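Side-chain contacts in probable thioesterase (Thermus thermophilus, PDB 1Z54), which probably hydrolyses fatty acyl-CoA thioesters, as a tetrameric hot-dog-fold member of the 4-hydroxybenzoyl-CoA thioesterase family: residues S23-A26 and V27-E30; P66-F69 and G70-V73. All blocks are in the same frame, centred on the assembly; numbering follows the deposited sequence.

Interaction 1 (S23-A26 and V27-E30)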
ATOM      1  N   SER A  23      -5.989   6.105   4.515  1.00 15.05           N
ATOM      2  CA  SER A  23      -4.841   5.414   5.115  1.00 14.33           C
ATOM      3  C   SER A  23      -3.534   5.916   4.511  1.00 14.34           C
ATOM      4  O   SER A  23      -2.476   5.812   5.126  1.00 15.28           O
ATOM      5  CB  SER A  23      -4.932   3.890   4.933  1.00 13.69           C
ATOM      6  OG  SER A  23      -4.707   3.489   3.591  1.00 11.47           O
ATOM      7  N   VAL A  24      -3.616   6.474   3.311  1.00 13.78           N
ATOM      8  CA  VAL A  24      -2.434   6.986   2.628  1.00 13.93           C
ATOM      9  C   VAL A  24      -1.812   8.188   3.341  1.00 13.88           C
ATOM     10  O   VAL A  24      -0.595   8.364   3.333  1.00 12.22           O
ATOM     11  CB  VAL A  24      -2.786   7.351   1.168  1.00 12.41           C
ATOM     12  CG1 VAL A  24      -1.625   8.062   0.489  1.00 14.61           C
ATOM     13  CG2 VAL A  24      -3.121   6.082   0.405  1.00 15.18           C
ATOM     14  N   TYR A  25      -2.642   9.000   3.986  1.00 15.95           N
ATOM     15  CA  TYR A  25      -2.134  10.187   4.668  1.00 15.75           C
ATOM     16  C   TYR A  25      -1.018   9.930   5.682  1.00 15.09           C
ATOM     17  O   TYR A  25      -0.080  10.723   5.789  1.00 14.80           O
ATOM     18  CB  TYR A  25      -3.296  10.942   5.306  1.00 18.30           C
ATOM     19  CG  TYR A  25      -4.164  11.656   4.281  1.00 19.41           C
ATOM     20  CD1 TYR A  25      -4.014  13.025   4.041  1.00 19.90           C
ATOM     21  CD2 TYR A  25      -5.130  10.960   3.546  1.00 18.67           C
ATOM     22  CE1 TYR A  25      -4.809  13.688   3.096  1.00 19.39           C
ATOM     23  CE2 TYR A  25      -5.929  11.611   2.600  1.00 19.18           C
ATOM     24  CZ  TYR A  25      -5.766  12.973   2.383  1.00 21.47           C
ATOM     25  OH  TYR A  25      -6.574  13.620   1.468  1.00 18.80           O
ATOM     26  N   ALA A  26      -1.091   8.824   6.412  1.00 14.28           N
ATOM     27  CA  ALA A  26      -0.042   8.521   7.379  1.00 13.78           C
ATOM     28  C   ALA A  26       1.290   8.349   6.642  1.00 11.45           C
ATOM     29  O   ALA A  26       2.344   8.660   7.182  1.00 12.37           O
ATOM     30  CB  ALA A  26      -0.380   7.253   8.161  1.00 12.02           C
ATOM     31  N   VAL A  27       1.236   7.839   5.414  1.00 11.22           N
ATOM     32  CA  VAL A  27       2.446   7.651   4.626  1.00 11.09           C
ATOM     33  C   VAL A  27       2.992   9.028   4.222  1.00 11.73           C
ATOM     34  O   VAL A  27       4.205   9.255   4.249  1.00 12.73           O
ATOM     35  CB  VAL A  27       2.168   6.786   3.372  1.00 12.93           C
ATOM     36  CG1 VAL A  27       3.373   6.784   2.450  1.00 10.18           C
ATOM     37  CG2 VAL A  27       1.855   5.345   3.802  1.00 12.27           C
ATOM     38  N   TYR A  28       2.093   9.939   3.854  1.00 10.70           N
ATOM     39  CA  TYR A  28       2.486  11.300   3.485  1.00 12.38           C
ATOM     40  C   TYR A  28       3.126  11.960   4.706  1.00 11.82           C
ATOM     41  O   TYR A  28       4.123  12.666   4.584  1.00 14.59           O
ATOM     42  CB  TYR A  28       1.270  12.124   3.065  1.00 11.41           C
ATOM     43  CG  TYR A  28       0.650  11.765   1.734  1.00  9.62           C
ATOM     44  CD1 TYR A  28      -0.522  12.400   1.313  1.00 11.23           C
ATOM     45  CD2 TYR A  28       1.225  10.821   0.884  1.00  9.16           C
ATOM     46  CE1 TYR A  28      -1.105  12.109   0.091  1.00 10.43           C
ATOM     47  CE2 TYR A  28       0.644  10.522  -0.354  1.00  9.19           C
ATOM     48  CZ  TYR A  28      -0.524  11.178  -0.742  1.00 10.05           C
ATOM     49  OH  TYR A  28      -1.115  10.948  -1.976  1.00  7.23           O
ATOM     50  N   LEU A  29       2.550  11.730   5.885  1.00 12.63           N
ATOM     51  CA  LEU A  29       3.104  12.292   7.118  1.00 12.14           C
ATOM     52  C   LEU A  29       4.509  11.743   7.366  1.00 14.09           C
ATOM     53  O   LEU A  29       5.405  12.470   7.797  1.00 11.87           O
ATOM     54  CB  LEU A  29       2.215  11.954   8.327  1.00 12.17           C
ATOM     55  CG  LEU A  29       0.789  12.528   8.335  1.00 14.62           C
ATOM     56  CD1 LEU A  29       0.183  12.388   9.721  1.00 12.15           C
ATOM     57  CD2 LEU A  29       0.820  14.001   7.935  1.00 13.01           C
ATOM     58  N   GLU A  30       4.686  10.450   7.113  1.00 14.33           N
ATOM     59  CA  GLU A  30       5.975   9.806   7.310  1.00 14.24           C
ATOM     60  C   GLU A  30       7.012  10.394   6.354  1.00 12.52           C
ATOM     61  O   GLU A  30       8.137  10.678   6.750  1.00 11.99           O
ATOM     62  CB  GLU A  30       5.850   8.291   7.094  1.00 12.96           C
ATOM     63  CG  GLU A  30       7.178   7.517   7.182  1.00 12.49           C
ATOM     64  CD  GLU A  30       6.993   6.010   6.975  1.00 11.29           C
ATOM     65  OE1 GLU A  30       7.062   5.246   7.964  1.00 10.04           O
ATOM     66  OE2 GLU A  30       6.762   5.597   5.818  1.00 10.73           O
TER
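Val-24 lays its CG1 methyl over one face of the Tyr-28 ring, one helical turn on. CG1 sits 3.8 Å from the ring centroid of Tyr-28 and is offset toward the rim, nearest CE2 and CZ. This is a CH-pi contact. CG1 stands anti to the backbone N of Val-24 (chi1 172°), which carries it forward along the helix to the ring. The Val-24 O accepts the Tyr-28 N in the carbonyl plane at 3.2 Å, and also takes a weak, bent bond from Val-27 N. Tyr-25 comes next. Its ring face receives the edge of Tyr-28, with centroids 5.8 Å apart and planes at 58°. The two residues stand in the first turns of helix 24-39, the long helix that the antiparallel sheet wraps in the hot-dog fold. Beyond these segments, Tyr-28 OH bonds to Glu-13, and Tyr-25 packs edge-to-face with Phe-63. The Tyr-25 O takes Leu-29 N at 2.8 Å, and Leu-29 CG rests 3.2 Å from that same Tyr-25 O. Ala-26 O closes the next turn to Glu-30 N at 2.9 Å. Glu-30 OE1 bonds to His-21 of the second subunit and to a glycerol, probably from the crystallisation liquor.

Interaction 2 (P66-F69 and G70-V73)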
ATOM      1  N   PRO A  66     -10.429  16.742   0.527  1.00 20.06           N
ATOM      2  CA  PRO A  66      -9.639  15.709  -0.142  1.00 20.57           C
ATOM      3  C   PRO A  66      -8.544  16.156  -1.087  1.00 21.79           C
ATOM      4  O   PRO A  66      -8.539  17.282  -1.585  1.00 22.12           O
ATOM      5  CB  PRO A  66     -10.703  14.893  -0.863  1.00 21.27           C
ATOM      6  CG  PRO A  66     -11.652  15.968  -1.319  1.00 22.65           C
ATOM      7  CD  PRO A  66     -11.757  16.885  -0.102  1.00 19.13           C
ATOM      8  N   ALA A  67      -7.607  15.240  -1.313  1.00 20.09           N
ATOM      9  CA  ALA A  67      -6.508  15.447  -2.237  1.00 19.87           C
ATOM     10  C   ALA A  67      -6.895  14.536  -3.398  1.00 19.37           C
ATOM     11  O   ALA A  67      -7.585  13.536  -3.199  1.00 16.94           O
ATOM     12  CB  ALA A  67      -5.192  14.989  -1.613  1.00 18.21           C
ATOM     13  N   ARG A  68      -6.475  14.875  -4.608  1.00 20.81           N
ATOM     14  CA  ARG A  68      -6.824  14.058  -5.766  1.00 20.85           C
ATOM     15  C   ARG A  68      -5.651  13.791  -6.699  1.00 20.97           C
ATOM     16  O   ARG A  68      -4.655  14.529  -6.696  1.00 18.69           O
ATOM     17  CB  ARG A  68      -7.933  14.731  -6.577  1.00 23.72           C
ATOM     18  CG  ARG A  68      -9.255  14.875  -5.859  1.00 26.36           C
ATOM     19  CD  ARG A  68     -10.373  15.181  -6.846  1.00 31.95           C
ATOM     20  NE  ARG A  68     -11.677  15.229  -6.188  1.00 36.77           N
ATOM     21  CZ  ARG A  68     -12.083  16.223  -5.401  1.00 37.76           C
ATOM     22  NH1 ARG A  68     -11.292  17.264  -5.175  1.00 40.26           N
ATOM     23  NH2 ARG A  68     -13.277  16.170  -4.830  1.00 39.15           N
ATOM     24  N   PHE A  69      -5.775  12.732  -7.496  1.00 19.05           N
ATOM     25  CA  PHE A  69      -4.746  12.406  -8.468  1.00 18.16           C
ATOM     26  C   PHE A  69      -4.720  13.571  -9.446  1.00 18.85           C
ATOM     27  O   PHE A  69      -5.767  14.026  -9.913  1.00 17.81           O
ATOM     28  CB  PHE A  69      -5.080  11.124  -9.221  1.00 17.93           C
ATOM     29  CG  PHE A  69      -4.140  10.842 -10.357  1.00 19.22           C
ATOM     30  CD1 PHE A  69      -4.584  10.883 -11.676  1.00 17.79           C
ATOM     31  CD2 PHE A  69      -2.793  10.564 -10.106  1.00 17.62           C
ATOM     32  CE1 PHE A  69      -3.699  10.651 -12.734  1.00 20.74           C
ATOM     33  CE2 PHE A  69      -1.901  10.334 -11.151  1.00 18.29           C
ATOM     34  CZ  PHE A  69      -2.352  10.377 -12.470  1.00 19.01           C
ATOM     35  N   GLY A  70      -3.524  14.049  -9.757  1.00 19.34           N
ATOM     36  CA  GLY A  70      -3.393  15.178 -10.653  1.00 20.33           C
ATOM     37  C   GLY A  70      -2.899  16.374  -9.862  1.00 21.83           C
ATOM     38  O   GLY A  70      -2.404  17.345 -10.436  1.00 24.27           O
ATOM     39  N   GLU A  71      -3.018  16.302  -8.538  1.00 21.76           N
ATOM     40  CA  GLU A  71      -2.588  17.396  -7.667  1.00 20.91           C
ATOM     41  C   GLU A  71      -1.283  17.103  -6.945  1.00 21.45           C
ATOM     42  O   GLU A  71      -0.809  15.965  -6.918  1.00 22.87           O
ATOM     43  CB  GLU A  71      -3.656  17.688  -6.610  1.00 21.12           C
ATOM     44  CG  GLU A  71      -5.026  18.061  -7.153  1.00 22.76           C
ATOM     45  CD  GLU A  71      -6.093  18.087  -6.065  1.00 22.68           C
ATOM     46  OE1 GLU A  71      -7.222  18.540  -6.340  1.00 23.31           O
ATOM     47  OE2 GLU A  71      -5.807  17.648  -4.931  1.00 22.51           O
ATOM     48  N   VAL A  72      -0.712  18.153  -6.360  1.00 19.76           N
ATOM     49  CA  VAL A  72       0.515  18.065  -5.582  1.00 18.91           C
ATOM     50  C   VAL A  72       0.152  18.646  -4.222  1.00 18.49           C
ATOM     51  O   VAL A  72      -0.512  19.679  -4.148  1.00 18.61           O
ATOM     52  CB  VAL A  72       1.650  18.894  -6.217  1.00 20.36           C
ATOM     53  CG1 VAL A  72       2.839  18.944  -5.282  1.00 20.62           C
ATOM     54  CG2 VAL A  72       2.066  18.273  -7.558  1.00 16.68           C
ATOM     55  N   VAL A  73       0.546  17.978  -3.145  1.00 17.58           N
ATOM     56  CA  VAL A  73       0.222  18.476  -1.813  1.00 17.10           C
ATOM     57  C   VAL A  73       1.465  18.889  -1.059  1.00 19.17           C
ATOM     58  O   VAL A  73       2.560  18.377  -1.301  1.00 20.01           O
ATOM     59  CB  VAL A  73      -0.508  17.422  -0.941  1.00 15.17           C
ATOM     60  CG1 VAL A  73      -1.854  17.096  -1.525  1.00 14.25           C
ATOM     61  CG2 VAL A  73       0.359  16.173  -0.808  1.00 15.58           C
TER
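Glu-71 folds its side chain back to Arg-68, three residues earlier. Its OE2 accepts the Arg-68 N at 2.9 Å, and the donor comes from above the carboxylate plane, 67° out of it. In return the Glu-71 N gives a bond to Arg-68 O at 3.0 Å. Arg-68 is thus held through both its backbone N and its O by one residue. Glu-71 CG lies beside its own backbone N (chi1 -58°) and the chain beyond is extended, which brings the carboxylate back past Arg-68 O to the N. The carboxylate carbon CD also lies 3.9 Å from Arg-68 CB. The Arg-68 chain runs outward, and its NH1 is 4.4 Å from Glu-71 OE1, too far for a salt bridge.

The backbone bond closes a type II beta turn from Arg-68 to Glu-71. Gly-70 takes the third position with phi 111°, a backbone conformation that residues with a side chain seldom adopt. The Gly-70 CA lies over one face of the Phe-69 ring. Further along, Ala-67 CB meets Val-73 CG1 at 3.9 Å.

Glu-71 OE2 has a second partner: Arg-95 forms a salt bridge with it and also bonds to Pro-66 O, so Arg-95 spans both segments. Phe-69 packs edge-to-face with Tyr-11 and touches His-45 of the third subunit and Gln-16 of the fourth. The turn leads from the loop after strand 52-63 into strand 72-82, where Val-73 pairs with Ile-7 of strand 3-8 and packs on Leu-100 of strand 98-111.

From the N terminus, strand 3-8 and a loop come first, and then interaction 1 winds the opening turns of helix 24-39. The chain goes on through helix 44-48 and strand 52-63 before interaction 2 turns it into strand 72-82. The two contacts follow in series. Each is local, and they neither nest nor cross. Their centres are about 13 Å apart, yet they touch: Tyr-25 OH makes a weak hydrogen bond with Ala-67 N. This joins the start of the central helix to the loop leading into strand 72-82. Val-20 touches Tyr-25 and pairs with Ala-67, linking both further. Both contacts also meet the third subunit.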